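Local atomic coordinates of beta-ketoacyl-[acyl-carrier-protein] synthase III (PDB entry 2X3E), a protein that probably catalyses the first condensation of fatty acid synthesis, joining an acetyl group from acetyl-CoA to malonyl-ACP with release of carbon dioxide. Residues 68-73 and 163-168; 104-109 and 123-128; 231-236 and 318-323. The protein carries 1 engineered substitution. One frame throughout, in Å; residues are numbered along the deposited sequence.

Contact 1 of 3, residues 68-73 and 163-168; sequences AGLERV and AVVLRA
Val165 meets three residues of 68-73 with one small branched side chain, and every contact is apolar. Its CG1 is anti to the backbone N (chi1 173°) and CG2 is anti to the carbonyl carbon, a rotamer in which both methyls face residues 68-73, CG1 toward Leu70 and Val73 and both toward Ala68. Ala68 contributes a single methyl, which settles against the branch point: its CB is 3.8 Å from Val165 CB and equally far from CG1 and CG2. Leu70 arrives along a different line, at a slant to the valine. With CG beside its backbone N (chi1 -62°) and an extended second torsion, it carries CD1 to 3.7 Å from Val165 CG1. The third partner is looser, Val73 CG1 lying 4.3 Å from that same Val165 CG1. Thus CG1 is met by all three, whereas CG2 is met by Ala68. No hydrogen bond joins the two segments.

Gly69, with positive phi, closes helix 53-68 in a Schellman motif, and the turn it makes lets Ala68 and Leu70 both approach Val165. Around them, Val165 also packs on Cys9, Ala64 and Leu135, and Val73 on Leu65, Ser133 and Leu135. Strand 160-169 lies between strands 5-14 and 133-140, and the end of helix 53-68, with the loop leading into strand 75-79, folds over one face of this sheet. A helix layer covering a sheet in this way belongs to the alpha-beta-alpha-beta-alpha layering of the thiolase fold.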
loop_
_atom_site.group_PDB
_atom_site.type_symbol
_atom_site.label_atom_id
_atom_site.label_comp_id
_atom_site.label_asym_id
_atom_site.label_seq_id
_atom_site.Cartn_x
_atom_site.Cartn_y
_atom_site.Cartn_z
ATOM N N ALA A 68 -17.494 4.789 16.379
ATOM C CA ALA A 68 -18.429 4.039 15.525
ATOM C C ALA A 68 -19.367 3.107 16.309
ATOM O O ALA A 68 -20.368 2.625 15.766
ATOM C CB ALA A 68 -17.656 3.241 14.494
ATOM N N GLY A 69 -19.042 2.842 17.573
ATOM C CA GLY A 69 -19.822 1.906 18.380
ATOM C C GLY A 69 -19.648 0.473 17.896
ATOM O O GLY A 69 -20.525 -0.363 18.098
ATOM N N LEU A 70 -18.514 0.196 17.255
ATOM C CA LEU A 70 -18.204 -1.127 16.738
ATOM C C LEU A 70 -16.983 -1.660 17.470
ATOM O O LEU A 70 -16.079 -0.895 17.797
ATOM C CB LEU A 70 -17.897 -1.061 15.241
ATOM C CG LEU A 70 -19.004 -0.578 14.306
ATOM C CD1 LEU A 70 -18.466 -0.514 12.878
ATOM C CD2 LEU A 70 -20.236 -1.483 14.381
ATOM N N GLU A 71 -16.958 -2.963 17.739
ATOM C CA GLU A 71 -15.801 -3.571 18.389
ATOM C C GLU A 71 -15.002 -4.460 17.438
ATOM O O GLU A 71 -13.913 -4.911 17.783
ATOM C CB GLU A 71 -16.249 -4.333 19.629
ATOM C CG GLU A 71 -16.999 -3.434 20.604
ATOM C CD GLU A 71 -17.421 -4.147 21.855
ATOM O OE1 GLU A 71 -17.020 -5.319 22.041
ATOM O OE2 GLU A 71 -18.162 -3.536 22.655
ATOM N N ARG A 72 -15.534 -4.687 16.235
ATOM C CA ARG A 72 -14.831 -5.428 15.185
ATOM C C ARG A 72 -15.050 -4.779 13.833
ATOM O O ARG A 72 -16.115 -4.223 13.576
ATOM C CB ARG A 72 -15.331 -6.874 15.101
ATOM C CG ARG A 72 -14.613 -7.811 16.014
ATOM C CD ARG A 72 -15.213 -9.214 15.977
ATOM N NE ARG A 72 -14.838 -9.908 17.202
ATOM C CZ ARG A 72 -15.469 -9.788 18.367
ATOM N NH1 ARG A 72 -16.556 -9.027 18.486
ATOM N NH2 ARG A 72 -15.019 -10.450 19.426
ATOM N N VAL A 73 -14.029 -4.849 12.984
ATOM C CA VAL A 73 -14.152 -4.544 11.559
ATOM C C VAL A 73 -13.435 -5.645 10.765
ATOM O O VAL A 73 -12.619 -6.386 11.325
ATOM C CB VAL A 73 -13.580 -3.145 11.205
ATOM C CG1 VAL A 73 -14.391 -2.044 11.910
ATOM C CG2 VAL A 73 -12.094 -3.037 11.564
ATOM N N ALA A 163 -8.042 8.371 12.076
ATOM C CA ALA A 163 -8.688 7.156 11.603
ATOM C C ALA A 163 -10.187 7.339 11.426
ATOM O O ALA A 163 -10.831 8.091 12.175
ATOM C CB ALA A 163 -8.420 6.024 12.571
ATOM N N VAL A 164 -10.723 6.658 10.419
ATOM C CA VAL A 164 -12.156 6.556 10.219
ATOM C C VAL A 164 -12.571 5.093 10.127
ATOM O O VAL A 164 -11.781 4.229 9.725
ATOM C CB VAL A 164 -12.632 7.296 8.938
ATOM C CG1 VAL A 164 -12.480 8.785 9.097
ATOM C CG2 VAL A 164 -11.882 6.797 7.695
ATOM N N VAL A 165 -13.813 4.835 10.530
ATOM C CA VAL A 165 -14.469 3.550 10.320
ATOM C C VAL A 165 -15.445 3.719 9.157
ATOM O O VAL A 165 -16.201 4.700 9.113
ATOM C CB VAL A 165 -15.240 3.095 11.574
ATOM C CG1 VAL A 165 -16.075 1.838 11.286
ATOM C CG2 VAL A 165 -14.273 2.855 12.738
ATOM N N LEU A 166 -15.391 2.782 8.210
ATOM C CA LEU A 166 -16.328 2.720 7.092
ATOM C C LEU A 166 -17.159 1.453 7.224
ATOM O O LEU A 166 -16.658 0.424 7.680
ATOM C CB LEU A 166 -15.584 2.683 5.758
ATOM C CG LEU A 166 -14.720 3.880 5.378
ATOM C CD1 LEU A 166 -13.817 3.522 4.205
ATOM C CD2 LEU A 166 -15.586 5.081 5.037
ATOM N N ARG A 167 -18.429 1.528 6.843
ATOM C CA ARG A 167 -19.300 0.349 6.817
ATOM C C ARG A 167 -20.053 0.271 5.501
ATOM O O ARG A 167 -20.243 1.278 4.828
ATOM C CB ARG A 167 -20.309 0.390 7.972
ATOM C CG ARG A 167 -21.326 1.528 7.894
ATOM C CD ARG A 167 -22.471 1.316 8.879
ATOM N NE ARG A 167 -23.366 2.468 8.966
ATOM C CZ ARG A 167 -24.282 2.807 8.059
ATOM N NH1 ARG A 167 -24.444 2.102 6.941
ATOM N NH2 ARG A 167 -25.038 3.878 8.272
ATOM N N ALA A 168 -20.497 -0.929 5.148
ATOM C CA ALA A 168 -21.419 -1.096 4.036
ATOM C C ALA A 168 -22.709 -0.331 4.323
ATOM O O ALA A 168 -23.208 -0.327 5.454
ATOM C CB ALA A 168 -21.722 -2.582 3.803
#

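Contact 2 of 3, residues 104-109 and 123-128; sequences LAFDLS and GSLISA
Leu125 reaches from its helix to strand 104-109 with one methyl, CD1, which meets both Phe106 and Leu104. The nearer of the two is the ring: CD1 lies 4.0 Å from Phe106 CE2, at the edge of the ring and in its plane, so the methyl abuts the rim and does not sit over a face. The two side chains approach from opposite directions, one from the strand, the other from the helix. Leu104 adds its CD2 at 4.2 Å from Leu125 CD1. No hydrogen bond crosses between the segments.

The torsions explain the meeting. CB of Phe106 points at the helix, and with CG between the backbone N and the carbonyl carbon (chi1 66°) the ring is placed so that its CE2 edge meets Leu125. Leu125 keeps CG beside its own N (chi1 -76°) with an extended second torsion, sending CD1 outward to the ring edge. Ser121, one turn before Leu125 on the same helix, also touches the ring. Behind this first shell, Leu104 rests on Ala75, Phe106 on Val77, and Leu125 on Leu130. The helix turn carrying Leu125 is held by Ser127 N hydrogen-bonded to Gly123 O at 2.9 Å.

Strand 104-109, helix 114-127 and strand 133-140 form a beta-alpha-beta crossover, the two strands being parallel with strand 75-79 between them. Strand 104-109 is the outermost of its sheet within this chain; Asp107 and Ser109 pair antiparallel with a strand of the second subunit, so the sheet continues through the dimer. Helix 114-127 packs against this sheet, and its Ile126 touches Leu166 and Ala168 on strand 160-169.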
loop_
_atom_site.group_PDB
_atom_site.type_symbol
_atom_site.label_atom_id
_atom_site.label_comp_id
_atom_site.label_asym_id
_atom_site.label_seq_id
_atom_site.Cartn_x
_atom_site.Cartn_y
_atom_site.Cartn_z
ATOM N N LEU A 104 -8.209 -8.578 7.267
ATOM C CA LEU A 104 -7.512 -8.124 6.068
ATOM C C LEU A 104 -6.702 -6.892 6.484
ATOM O O LEU A 104 -7.264 -5.969 7.049
ATOM C CB LEU A 104 -8.580 -7.772 5.025
ATOM C CG LEU A 104 -8.351 -7.154 3.655
ATOM C CD1 LEU A 104 -9.699 -7.182 2.916
ATOM C CD2 LEU A 104 -7.804 -5.750 3.736
ATOM N N ALA A 105 -5.392 -6.878 6.241
ATOM C CA ALA A 105 -4.574 -5.745 6.689
ATOM C C ALA A 105 -3.401 -5.474 5.761
ATOM O O ALA A 105 -2.657 -6.391 5.425
ATOM C CB ALA A 105 -4.070 -5.995 8.114
ATOM N N PHE A 106 -3.253 -4.217 5.348
ATOM C CA PHE A 106 -2.121 -3.799 4.517
ATOM C C PHE A 106 -1.866 -2.298 4.608
ATOM O O PHE A 106 -2.733 -1.552 5.058
ATOM C CB PHE A 106 -2.338 -4.228 3.048
ATOM C CG PHE A 106 -3.498 -3.535 2.346
ATOM C CD1 PHE A 106 -3.304 -2.336 1.660
ATOM C CD2 PHE A 106 -4.769 -4.109 2.330
ATOM C CE1 PHE A 106 -4.356 -1.708 0.994
ATOM C CE2 PHE A 106 -5.825 -3.501 1.665
ATOM C CZ PHE A 106 -5.625 -2.290 0.997
ATOM N N ASP A 107 -0.669 -1.875 4.192
ATOM C CA ASP A 107 -0.299 -0.452 4.124
ATOM C C ASP A 107 -0.402 0.046 2.679
ATOM O O ASP A 107 -0.079 -0.692 1.740
ATOM C CB ASP A 107 1.136 -0.211 4.621
ATOM C CG ASP A 107 1.336 -0.526 6.103
ATOM O OD1 ASP A 107 0.385 -0.964 6.792
ATOM O OD2 ASP A 107 2.484 -0.344 6.589
ATOM N N LEU A 108 -0.833 1.301 2.515
ATOM C CA LEU A 108 -0.970 1.944 1.209
ATOM C C LEU A 108 -0.039 3.146 1.169
ATOM O O LEU A 108 -0.013 3.937 2.109
ATOM C CB LEU A 108 -2.423 2.377 0.981
ATOM C CG LEU A 108 -2.777 2.979 -0.387
ATOM C CD1 LEU A 108 -4.234 2.666 -0.743
ATOM C CD2 LEU A 108 -2.519 4.494 -0.445
ATOM N N SER A 109 0.741 3.266 0.096
ATOM C CA SER A 109 1.706 4.353 -0.048
ATOM C C SER A 109 1.264 5.328 -1.132
ATOM O O SER A 109 1.270 4.990 -2.308
ATOM C CB SER A 109 3.078 3.788 -0.399
ATOM O OG SER A 109 3.974 4.827 -0.727
ATOM N N GLY A 123 -12.981 1.890 0.654
ATOM C CA GLY A 123 -14.336 2.056 0.149
ATOM C C GLY A 123 -14.679 1.064 -0.951
ATOM O O GLY A 123 -15.771 0.502 -0.959
ATOM N N SER A 124 -13.745 0.851 -1.881
ATOM C CA SER A 124 -13.968 -0.087 -2.983
ATOM C C SER A 124 -14.029 -1.529 -2.486
ATOM O O SER A 124 -14.828 -2.323 -2.986
ATOM C CB SER A 124 -12.890 0.062 -4.066
ATOM O OG SER A 124 -13.040 1.305 -4.742
ATOM N N LEU A 125 -13.180 -1.870 -1.512
ATOM C CA LEU A 125 -13.193 -3.207 -0.919
ATOM C C LEU A 125 -14.564 -3.505 -0.314
ATOM O O LEU A 125 -15.082 -4.607 -0.457
ATOM C CB LEU A 125 -12.116 -3.347 0.158
ATOM C CG LEU A 125 -10.667 -3.507 -0.302
ATOM C CD1 LEU A 125 -9.724 -3.308 0.894
ATOM C CD2 LEU A 125 -10.450 -4.858 -0.949
ATOM N N ILE A 126 -15.142 -2.508 0.350
ATOM C CA ILE A 126 -16.470 -2.653 0.948
ATOM C C ILE A 126 -17.540 -2.744 -0.142
ATOM O O ILE A 126 -18.382 -3.639 -0.111
ATOM C CB ILE A 126 -16.784 -1.495 1.930
ATOM C CG1 ILE A 126 -15.953 -1.642 3.211
ATOM C CG2 ILE A 126 -18.272 -1.461 2.279
ATOM C CD1 ILE A 126 -15.931 -0.388 4.070
ATOM N N SER A 127 -17.493 -1.833 -1.114
ATOM C CA SER A 127 -18.467 -1.832 -2.213
ATOM C C SER A 127 -18.466 -3.148 -2.989
ATOM O O SER A 127 -19.525 -3.657 -3.344
ATOM C CB SER A 127 -18.211 -0.672 -3.183
ATOM O OG SER A 127 -18.497 0.560 -2.563
ATOM N N ALA A 128 -17.276 -3.702 -3.225
ATOM C CA ALA A 128 -17.123 -4.955 -3.969
ATOM C C ALA A 128 -17.475 -6.208 -3.160
ATOM O O ALA A 128 -17.461 -7.321 -3.709
ATOM C CB ALA A 128 -15.689 -5.078 -4.498
#

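Contact 3 of 3, residues 231-236 and 318-323; sequences RRVLDR and SVALRW
In the C-terminal half of this thiolase-like fold, helix 215-237 packs against strand 315-322, and Val233 supplies the meeting point. The short segments run broadly in the same direction, with 39° between them and their axes 8.1 Å apart at closest approach. Val233 points at the strand and divides its two methyls between two residues. CG1 lies between its backbone N and carbonyl carbon (chi1 83°) and comes to 4.0 Å from Ser318 CB; CG2, anti to the backbone N, reaches the next inward-facing residue, lying 4.1 Å from Ala320 CB and 4.0 Å from Ala320 N. CG2 thus also lies against the Val319-Ala320 peptide, while the Val319 side chain itself points away.

The small side chains of Ser318 and Ala320 accommodate the valine, and no hydrogen bond joins 231-236 to 318-323. The polar link from helix to strand comes one turn earlier than Val233: Ser318 OG is hydrogen-bonded to Ser229 OG, and also to Thr308 OG1 on the adjacent strand. These bonds tie the helix, this strand and strand 304-311 together beside the apolar patch.

Val233 also touches Val306 and Ala179, so it lies over three strands of the sheet. Strand 315-322 runs between strands 177-184 and 304-311, and Arg232 and Arg236 form salt bridges with Asp181 on the former.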
loop_
_atom_site.group_PDB
_atom_site.type_symbol
_atom_site.label_atom_id
_atom_site.label_comp_id
_atom_site.label_asym_id
_atom_site.label_seq_id
_atom_site.Cartn_x
_atom_site.Cartn_y
_atom_site.Cartn_z
ATOM N N ARG A 231 -12.628 20.792 -8.177
ATOM C CA ARG A 231 -13.564 21.177 -9.238
ATOM C C ARG A 231 -14.089 19.970 -10.009
ATOM O O ARG A 231 -15.274 19.905 -10.317
ATOM C CB ARG A 231 -12.941 22.165 -10.229
ATOM C CG ARG A 231 -13.867 22.525 -11.399
ATOM C CD ARG A 231 -15.178 23.152 -10.918
ATOM N NE ARG A 231 -14.947 24.490 -10.383
ATOM C CZ ARG A 231 -15.848 25.236 -9.745
ATOM N NH1 ARG A 231 -17.073 24.784 -9.517
ATOM N NH2 ARG A 231 -15.507 26.450 -9.324
ATOM N N ARG A 232 -13.211 19.023 -10.321
ATOM C CA ARG A 232 -13.627 17.815 -11.039
ATOM C C ARG A 232 -14.656 16.998 -10.263
ATOM O O ARG A 232 -15.647 16.527 -10.833
ATOM C CB ARG A 232 -12.410 16.963 -11.399
ATOM C CG ARG A 232 -11.537 17.642 -12.443
ATOM C CD ARG A 232 -10.553 16.706 -13.067
ATOM N NE ARG A 232 -9.515 16.258 -12.142
ATOM C CZ ARG A 232 -8.420 16.950 -11.815
ATOM N NH1 ARG A 232 -8.192 18.166 -12.312
ATOM N NH2 ARG A 232 -7.543 16.419 -10.972
ATOM N N VAL A 233 -14.437 16.840 -8.965
ATOM C CA VAL A 233 -15.372 16.073 -8.143
ATOM C C VAL A 233 -16.693 16.860 -7.916
ATOM O O VAL A 233 -17.772 16.265 -7.869
ATOM C CB VAL A 233 -14.684 15.576 -6.839
ATOM C CG1 VAL A 233 -14.688 16.648 -5.760
ATOM C CG2 VAL A 233 -15.325 14.288 -6.344
ATOM N N LEU A 234 -16.610 18.193 -7.824
ATOM C CA LEU A 234 -17.817 19.041 -7.751
ATOM C C LEU A 234 -18.689 18.846 -8.992
ATOM O O LEU A 234 -19.903 18.609 -8.889
ATOM C CB LEU A 234 -17.449 20.526 -7.600
ATOM C CG LEU A 234 -16.827 20.979 -6.273
ATOM C CD1 LEU A 234 -16.509 22.471 -6.325
ATOM C CD2 LEU A 234 -17.753 20.666 -5.120
ATOM N N ASP A 235 -18.051 18.927 -10.159
ATOM C CA ASP A 235 -18.715 18.690 -11.439
ATOM C C ASP A 235 -19.318 17.289 -11.517
ATOM O O ASP A 235 -20.407 17.112 -12.054
ATOM C CB ASP A 235 -17.737 18.907 -12.608
ATOM C CG ASP A 235 -17.421 20.379 -12.860
ATOM O OD1 ASP A 235 -18.181 21.262 -12.391
ATOM O OD2 ASP A 235 -16.407 20.658 -13.546
ATOM N N ARG A 236 -18.614 16.302 -10.965
ATOM C CA ARG A 236 -19.098 14.920 -10.970
ATOM C C ARG A 236 -20.346 14.703 -10.100
ATOM O O ARG A 236 -21.258 13.979 -10.503
ATOM C CB ARG A 236 -17.970 13.953 -10.583
ATOM C CG ARG A 236 -17.009 13.703 -11.740
ATOM C CD ARG A 236 -15.637 13.150 -11.333
ATOM N NE ARG A 236 -14.699 13.317 -12.451
ATOM C CZ ARG A 236 -13.373 13.186 -12.392
ATOM N NH1 ARG A 236 -12.760 12.858 -11.265
ATOM N NH2 ARG A 236 -12.654 13.375 -13.496
ATOM N N SER A 318 -9.455 13.749 -4.815
ATOM C CA SER A 318 -10.489 14.272 -3.940
ATOM C C SER A 318 -11.650 13.287 -3.846
ATOM O O SER A 318 -11.812 12.415 -4.703
ATOM C CB SER A 318 -11.005 15.618 -4.453
ATOM O OG SER A 318 -9.940 16.516 -4.701
ATOM N N VAL A 319 -12.435 13.443 -2.784
ATOM C CA VAL A 319 -13.627 12.630 -2.530
ATOM C C VAL A 319 -14.737 13.537 -2.023
ATOM O O VAL A 319 -14.484 14.387 -1.167
ATOM C CB VAL A 319 -13.372 11.577 -1.437
ATOM C CG1 VAL A 319 -14.525 10.572 -1.388
ATOM C CG2 VAL A 319 -12.046 10.871 -1.663
ATOM N N ALA A 320 -15.951 13.360 -2.539
ATOM C CA ALA A 320 -17.118 14.102 -2.066
ATOM C C ALA A 320 -17.964 13.194 -1.185
ATOM O O ALA A 320 -18.117 12.014 -1.482
ATOM C CB ALA A 320 -17.950 14.597 -3.240
ATOM N N LEU A 321 -18.511 13.757 -0.113
ATOM C CA LEU A 321 -19.477 13.064 0.735
ATOM C C LEU A 321 -20.314 14.094 1.485
ATOM O O LEU A 321 -19.925 15.255 1.587
ATOM C CB LEU A 321 -18.764 12.141 1.734
ATOM C CG LEU A 321 -17.967 12.784 2.882
ATOM C CD1 LEU A 321 -17.639 11.742 3.963
ATOM C CD2 LEU A 321 -16.682 13.460 2.376
ATOM N N ARG A 322 -21.469 13.677 1.990
ATOM C CA ARG A 322 -22.194 14.490 2.960
ATOM C C ARG A 322 -21.786 14.002 4.339
ATOM O O ARG A 322 -21.722 12.797 4.576
ATOM C CB ARG A 322 -23.704 14.394 2.754
ATOM C CG ARG A 322 -24.176 15.068 1.458
ATOM C CD ARG A 322 -25.689 15.033 1.312
ATOM N NE ARG A 322 -26.199 13.664 1.407
ATOM C CZ ARG A 322 -27.116 13.233 2.280
ATOM N NH1 ARG A 322 -27.693 14.059 3.159
ATOM N NH2 ARG A 322 -27.480 11.957 2.260
ATOM N N TRP A 323 -21.469 14.935 5.234
ATOM C CA TRP A 323 -20.892 14.572 6.529
ATOM C C TRP A 323 -21.971 13.953 7.414
ATOM O O TRP A 323 -23.055 14.531 7.555
ATOM C CB TRP A 323 -20.265 15.794 7.216
ATOM C CG TRP A 323 -19.587 15.455 8.518
ATOM C CD1 TRP A 323 -19.997 15.794 9.769
ATOM C CD2 TRP A 323 -18.399 14.677 8.680
ATOM N NE1 TRP A 323 -19.130 15.289 10.706
ATOM C CE2 TRP A 323 -18.137 14.596 10.062
ATOM C CE3 TRP A 323 -17.529 14.043 7.791
ATOM C CZ2 TRP A 323 -17.039 13.905 10.577
ATOM C CZ3 TRP A 323 -16.433 13.355 8.306
ATOM C CH2 TRP A 323 -16.203 13.292 9.688
#

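The first two contacts belong to one region: contact 2 is nested inside the chain loop closed by contact 1, their centres are about 13 Å apart, and both reach the same five-stranded sheet. They touch directly, as Leu166 CB packs at 3.5 Å from Ile126 CD1. Contact 3 is on the other sheet, with its centre about 23 Å from that of contact 1 and 20 Å from that of contact 2, and it touches neither. It is the one that comes near a predicted active-site residue, the Ser318 side chain lying about 9 Å from that of His250. Contacts 1 and 2 lie away from the predicted active site, but strand 104-109 of contact 2 is itself part of the dimer interface.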